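PDB 4RYE: D-alanyl-D-alanine carboxypeptidase from Mycobacterium tuberculosis H37Rv, which shows D,D-carboxypeptidase activity on synthetic pentapeptides in vitro and probably trims the D-Ala-D-Ala end of peptidoglycan stem peptides. Local coordinates for residues Ala57-Val71 / Val83-Leu95. Numbering follows the deposited sequence.
Sequences ALDELDLNSTVVADV and VKPGRSYTARQLL
With chi1 at 65°, Val67 sets CG1 between its own backbone N and carbonyl carbon, where that methyl meets Leu94 CD1 at 3.9 Å, the two side chains crossing at about a right angle. Leu95 keeps CG anti to its carbonyl carbon (chi1 -78°) and forks: CD1 touches both Leu63 CD2 and Leu58 CD2, while CD2 lies near Ala57 CB. Strands 66-68 and 88-90 form a two-stranded antiparallel sheet. Val67 and Tyr89 are its hydrogen-bonded pair, each N giving to the other's O at 3.0 Å; Thr66 and Thr90 bring their CG2 methyls to 3.8 Å on the face shared with Val68 and Ser88. This pairing, its strands joined by a long connection, links helix 50-60, just ahead of which lies Ser47, the presumed acyl-ester nucleophile, to helix 91-100 of this S11 peptidase. Thr90 is the N-cap of the latter and closes a capping box with Gln93, and the new helix starts against the other segment: Ala91 N binds Ser65 O, and Arg92 N reaches a lone pair of Leu63 O in the carbonyl plane. Further out, Arg92 turns its guanidinium to Asp96 and Glu177. At the opposite end Ala69 pairs with the type II turn 84-87, its O taking Gly86 N at 2.7 Å, nearly straight at 173°. Ala69 CB packs on Val83 CG1 (3.5 Å) and approaches Tyr89 CE1 obliquely, while Tyr89 OH accepts Lys84 N at 2.7 Å.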
loop_
_atom_site.group_PDB
_atom_site.type_symbol
_atom_site.label_atom_id
_atom_site.label_comp_id
_atom_site.label_asym_id
_atom_site.label_seq_id
_atom_site.Cartn_x
_atom_site.Cartn_y
_atom_site.Cartn_z
ATOM N N ALA A 57 -4.188 8.083 9.938
ATOM C CA ALA A 57 -3.925 7.670 11.320
ATOM C C ALA A 57 -2.678 8.350 11.878
ATOM O O ALA A 57 -2.671 8.809 13.018
ATOM C CB ALA A 57 -3.783 6.149 11.415
ATOM N N LEU A 58 -1.624 8.411 11.071
ATOM C CA LEU A 58 -0.375 9.015 11.513
ATOM C C LEU A 58 -0.502 10.515 11.696
ATOM O O LEU A 58 0.161 11.098 12.557
ATOM C CB LEU A 58 0.757 8.691 10.539
ATOM C CG LEU A 58 1.251 7.251 10.646
ATOM C CD1 LEU A 58 2.074 6.892 9.425
ATOM C CD2 LEU A 58 2.049 7.075 11.933
ATOM N N ASP A 59 -1.354 11.148 10.902
ATOM C CA ASP A 59 -1.598 12.581 11.084
ATOM C C ASP A 59 -2.386 12.903 12.355
ATOM O O ASP A 59 -2.104 13.885 13.031
ATOM C CB ASP A 59 -2.340 13.174 9.881
ATOM C CG ASP A 59 -1.426 13.436 8.700
ATOM O OD1 ASP A 59 -0.206 13.189 8.809
ATOM O OD2 ASP A 59 -1.938 13.901 7.661
ATOM N N GLU A 60 -3.380 12.080 12.674
ATOM C CA GLU A 60 -4.344 12.445 13.717
ATOM C C GLU A 60 -4.150 11.751 15.058
ATOM O O GLU A 60 -4.558 12.275 16.099
ATOM C CB GLU A 60 -5.773 12.186 13.229
ATOM C CG GLU A 60 -6.076 12.811 11.877
ATOM C CD GLU A 60 -7.564 12.986 11.619
ATOM O OE1 GLU A 60 -8.378 12.729 12.535
ATOM O OE2 GLU A 60 -7.913 13.393 10.490
ATOM N N LEU A 61 -3.554 10.567 15.047
ATOM C CA LEU A 61 -3.536 9.741 16.255
ATOM C C LEU A 61 -2.164 9.708 16.912
ATOM O O LEU A 61 -1.151 9.609 16.228
ATOM C CB LEU A 61 -3.976 8.312 15.922
ATOM C CG LEU A 61 -5.378 8.081 15.347
ATOM C CD1 LEU A 61 -5.550 6.604 14.946
ATOM C CD2 LEU A 61 -6.482 8.516 16.317
ATOM N N ASP A 62 -2.135 9.797 18.237
ATOM C CA ASP A 62 -0.911 9.537 18.997
ATOM C C ASP A 62 -0.623 8.033 18.912
ATOM O O ASP A 62 -1.545 7.223 19.017
ATOM C CB ASP A 62 -1.092 9.959 20.455
ATOM C CG ASP A 62 0.195 9.853 21.266
ATOM O OD1 ASP A 62 0.658 8.718 21.531
ATOM O OD2 ASP A 62 0.734 10.912 21.659
ATOM N N LEU A 63 0.643 7.658 18.726
ATOM C CA LEU A 63 0.999 6.251 18.495
ATOM C C LEU A 63 0.749 5.389 19.723
ATOM O O LEU A 63 0.569 4.171 19.616
ATOM C CB LEU A 63 2.465 6.119 18.070
ATOM C CG LEU A 63 2.862 6.552 16.657
ATOM C CD1 LEU A 63 4.373 6.448 16.517
ATOM C CD2 LEU A 63 2.162 5.700 15.601
ATOM N N ASN A 64 0.739 6.028 20.890
ATOM C CA ASN A 64 0.510 5.321 22.141
ATOM C C ASN A 64 -0.907 5.496 22.685
ATOM O O ASN A 64 -1.225 5.009 23.766
ATOM C CB ASN A 64 1.543 5.753 23.188
ATOM C CG ASN A 64 2.947 5.288 22.839
ATOM O OD1 ASN A 64 3.179 4.098 22.602
ATOM N ND2 ASN A 64 3.886 6.225 22.786
ATOM N N SER A 65 -1.760 6.201 21.949
ATOM C CA SER A 65 -3.150 6.316 22.376
ATOM C C SER A 65 -3.825 4.963 22.152
ATOM O O SER A 65 -3.437 4.205 21.256
ATOM C CB SER A 65 -3.879 7.447 21.639
ATOM O OG SER A 65 -3.916 7.206 20.249
ATOM N N THR A 66 -4.803 4.638 22.986
ATOM C CA THR A 66 -5.413 3.320 22.924
ATOM C C THR A 66 -6.893 3.372 22.588
ATOM O O THR A 66 -7.525 4.430 22.639
ATOM C CB THR A 66 -5.232 2.553 24.248
ATOM O OG1 THR A 66 -5.897 3.259 25.301
ATOM C CG2 THR A 66 -3.750 2.407 24.586
ATOM N N VAL A 67 -7.440 2.213 22.239
ATOM C CA VAL A 67 -8.868 2.079 22.011
ATOM C C VAL A 67 -9.281 0.719 22.540
ATOM O O VAL A 67 -8.480 -0.219 22.541
ATOM C CB VAL A 67 -9.222 2.189 20.503
ATOM C CG1 VAL A 67 -8.624 1.029 19.720
ATOM C CG2 VAL A 67 -10.739 2.262 20.293
ATOM N N VAL A 68 -10.514 0.626 23.021
ATOM C CA VAL A 68 -11.098 -0.648 23.399
ATOM C C VAL A 68 -11.900 -1.145 22.213
ATOM O O VAL A 68 -12.900 -0.536 21.835
ATOM C CB VAL A 68 -12.020 -0.499 24.620
ATOM C CG1 VAL A 68 -12.802 -1.787 24.856
ATOM C CG2 VAL A 68 -11.210 -0.124 25.850
ATOM N N ALA A 69 -11.450 -2.232 21.601
ATOM C CA ALA A 69 -12.135 -2.753 20.427
ATOM C C ALA A 69 -13.549 -3.195 20.761
ATOM O O ALA A 69 -13.795 -3.810 21.805
ATOM C CB ALA A 69 -11.365 -3.902 19.844
ATOM N N ASP A 70 -14.492 -2.889 19.882
ATOM C CA ASP A 70 -15.841 -3.416 20.086
ATOM C C ASP A 70 -16.147 -4.531 19.089
ATOM O O ASP A 70 -15.331 -4.824 18.213
ATOM C CB ASP A 70 -16.904 -2.308 20.086
ATOM C CG ASP A 70 -16.874 -1.455 18.837
ATOM O OD1 ASP A 70 -16.667 -2.005 17.732
ATOM O OD2 ASP A 70 -17.069 -0.224 18.961
ATOM N N VAL A 71 -17.308 -5.161 19.238
ATOM C CA VAL A 71 -17.671 -6.308 18.409
ATOM C C VAL A 71 -17.639 -5.985 16.919
ATOM O O VAL A 71 -17.119 -6.772 16.122
ATOM C CB VAL A 71 -19.041 -6.893 18.821
ATOM C CG1 VAL A 71 -19.521 -7.920 17.807
ATOM C CG2 VAL A 71 -18.925 -7.528 20.184
ATOM N N VAL A 83 -7.608 -8.799 16.300
ATOM C CA VAL A 83 -8.293 -7.898 17.228
ATOM C C VAL A 83 -9.452 -8.623 17.921
ATOM O O VAL A 83 -10.213 -9.354 17.279
ATOM C CB VAL A 83 -8.827 -6.658 16.489
ATOM C CG1 VAL A 83 -9.711 -5.805 17.404
ATOM C CG2 VAL A 83 -7.671 -5.851 15.925
ATOM N N LYS A 84 -9.570 -8.447 19.233
ATOM C CA LYS A 84 -10.631 -9.103 19.993
ATOM C C LYS A 84 -11.446 -8.082 20.786
ATOM O O LYS A 84 -10.887 -7.137 21.340
ATOM C CB LYS A 84 -10.049 -10.190 20.906
ATOM C CG LYS A 84 -9.399 -11.327 20.123
ATOM C CD LYS A 84 -8.799 -12.381 21.028
ATOM C CE LYS A 84 -8.301 -13.572 20.209
ATOM N NZ LYS A 84 -8.268 -14.836 21.003
ATOM N N PRO A 85 -12.780 -8.260 20.831
ATOM C CA PRO A 85 -13.631 -7.234 21.453
ATOM C C PRO A 85 -13.422 -7.115 22.956
ATOM O O PRO A 85 -13.331 -8.133 23.644
ATOM C CB PRO A 85 -15.052 -7.728 21.158
ATOM C CG PRO A 85 -14.909 -9.215 20.968
ATOM C CD PRO A 85 -13.570 -9.379 20.285
ATOM N N GLY A 86 -13.349 -5.880 23.450
ATOM C CA GLY A 86 -13.145 -5.628 24.868
ATOM C C GLY A 86 -11.675 -5.515 25.226
ATOM O O GLY A 86 -11.319 -5.168 26.359
ATOM N N ARG A 87 -10.819 -5.823 24.254
ATOM C CA ARG A 87 -9.381 -5.724 24.449
ATOM C C ARG A 87 -8.862 -4.354 24.012
ATOM O O ARG A 87 -9.395 -3.723 23.089
ATOM C CB ARG A 87 -8.641 -6.845 23.699
ATOM C CG ARG A 87 -8.645 -8.209 24.412
ATOM C CD ARG A 87 -10.045 -8.835 24.491
ATOM N NE ARG A 87 -10.006 -10.293 24.602
ATOM C CZ ARG A 87 -11.049 -11.085 24.377
ATOM N NH1 ARG A 87 -12.213 -10.554 24.031
ATOM N NH2 ARG A 87 -10.933 -12.405 24.493
ATOM N N SER A 88 -7.812 -3.897 24.686
ATOM C CA SER A 88 -7.214 -2.600 24.396
ATOM C C SER A 88 -6.042 -2.739 23.426
ATOM O O SER A 88 -5.263 -3.688 23.522
ATOM C CB SER A 88 -6.742 -1.964 25.706
ATOM O OG SER A 88 -6.317 -0.637 25.496
ATOM N N TYR A 89 -5.913 -1.796 22.492
ATOM C CA TYR A 89 -4.816 -1.806 21.524
ATOM C C TYR A 89 -4.309 -0.387 21.341
ATOM O O TYR A 89 -5.089 0.561 21.444
ATOM C CB TYR A 89 -5.295 -2.348 20.167
ATOM C CG TYR A 89 -5.862 -3.741 20.260
ATOM C CD1 TYR A 89 -7.201 -3.944 20.567
ATOM C CD2 TYR A 89 -5.054 -4.853 20.070
ATOM C CE1 TYR A 89 -7.723 -5.226 20.686
ATOM C CE2 TYR A 89 -5.567 -6.148 20.194
ATOM C CZ TYR A 89 -6.902 -6.319 20.496
ATOM O OH TYR A 89 -7.427 -7.581 20.614
ATOM N N THR A 90 -3.017 -0.231 21.063
ATOM C CA THR A 90 -2.483 1.088 20.725
ATOM C C THR A 90 -2.586 1.325 19.230
ATOM O O THR A 90 -2.688 0.375 18.435
ATOM C CB THR A 90 -1.008 1.241 21.122
ATOM O OG1 THR A 90 -0.218 0.340 20.336
ATOM C CG2 THR A 90 -0.806 0.943 22.595
ATOM N N ALA A 91 -2.555 2.595 18.839
ATOM C CA ALA A 91 -2.509 2.951 17.425
ATOM C C ALA A 91 -1.324 2.288 16.734
ATOM O O ALA A 91 -1.442 1.848 15.597
ATOM C CB ALA A 91 -2.439 4.463 17.258
ATOM N N ARG A 92 -0.181 2.228 17.414
ATOM C CA ARG A 92 1.015 1.616 16.832
ATOM C C ARG A 92 0.762 0.132 16.565
ATOM O O ARG A 92 1.047 -0.371 15.475
ATOM C CB ARG A 92 2.233 1.790 17.751
ATOM C CG ARG A 92 3.500 1.062 17.271
ATOM C CD ARG A 92 3.888 1.546 15.880
ATOM N NE ARG A 92 5.024 0.838 15.291
ATOM C CZ ARG A 92 6.276 1.292 15.310
ATOM N NH1 ARG A 92 6.563 2.446 15.907
ATOM N NH2 ARG A 92 7.246 0.593 14.738
ATOM N N GLN A 93 0.207 -0.555 17.555
ATOM C CA GLN A 93 -0.111 -1.970 17.410
ATOM C C GLN A 93 -1.051 -2.173 16.233
ATOM O O GLN A 93 -0.877 -3.104 15.454
ATOM C CB GLN A 93 -0.739 -2.526 18.693
ATOM C CG GLN A 93 0.250 -2.736 19.836
ATOM C CD GLN A 93 -0.419 -2.902 21.192
ATOM O OE1 GLN A 93 -1.602 -2.607 21.368
ATOM N NE2 GLN A 93 0.345 -3.384 22.160
ATOM N N LEU A 94 -2.043 -1.297 16.101
ATOM C CA LEU A 94 -3.017 -1.440 15.024
ATOM C C LEU A 94 -2.381 -1.142 13.671
ATOM O O LEU A 94 -2.701 -1.802 12.677
ATOM C CB LEU A 94 -4.263 -0.575 15.272
ATOM C CG LEU A 94 -5.144 -0.958 16.475
ATOM C CD1 LEU A 94 -6.277 0.054 16.706
ATOM C CD2 LEU A 94 -5.714 -2.347 16.285
ATOM N N LEU A 95 -1.466 -0.171 13.633
ATOM C CA LEU A 95 -0.768 0.168 12.391
ATOM C C LEU A 95 0.164 -0.961 11.934
ATOM O O LEU A 95 0.298 -1.212 10.732
ATOM C CB LEU A 95 0.016 1.482 12.531
ATOM C CG LEU A 95 -0.823 2.752 12.446
ATOM C CD1 LEU A 95 -0.029 3.962 12.926
ATOM C CD2 LEU A 95 -1.280 2.956 11.019
#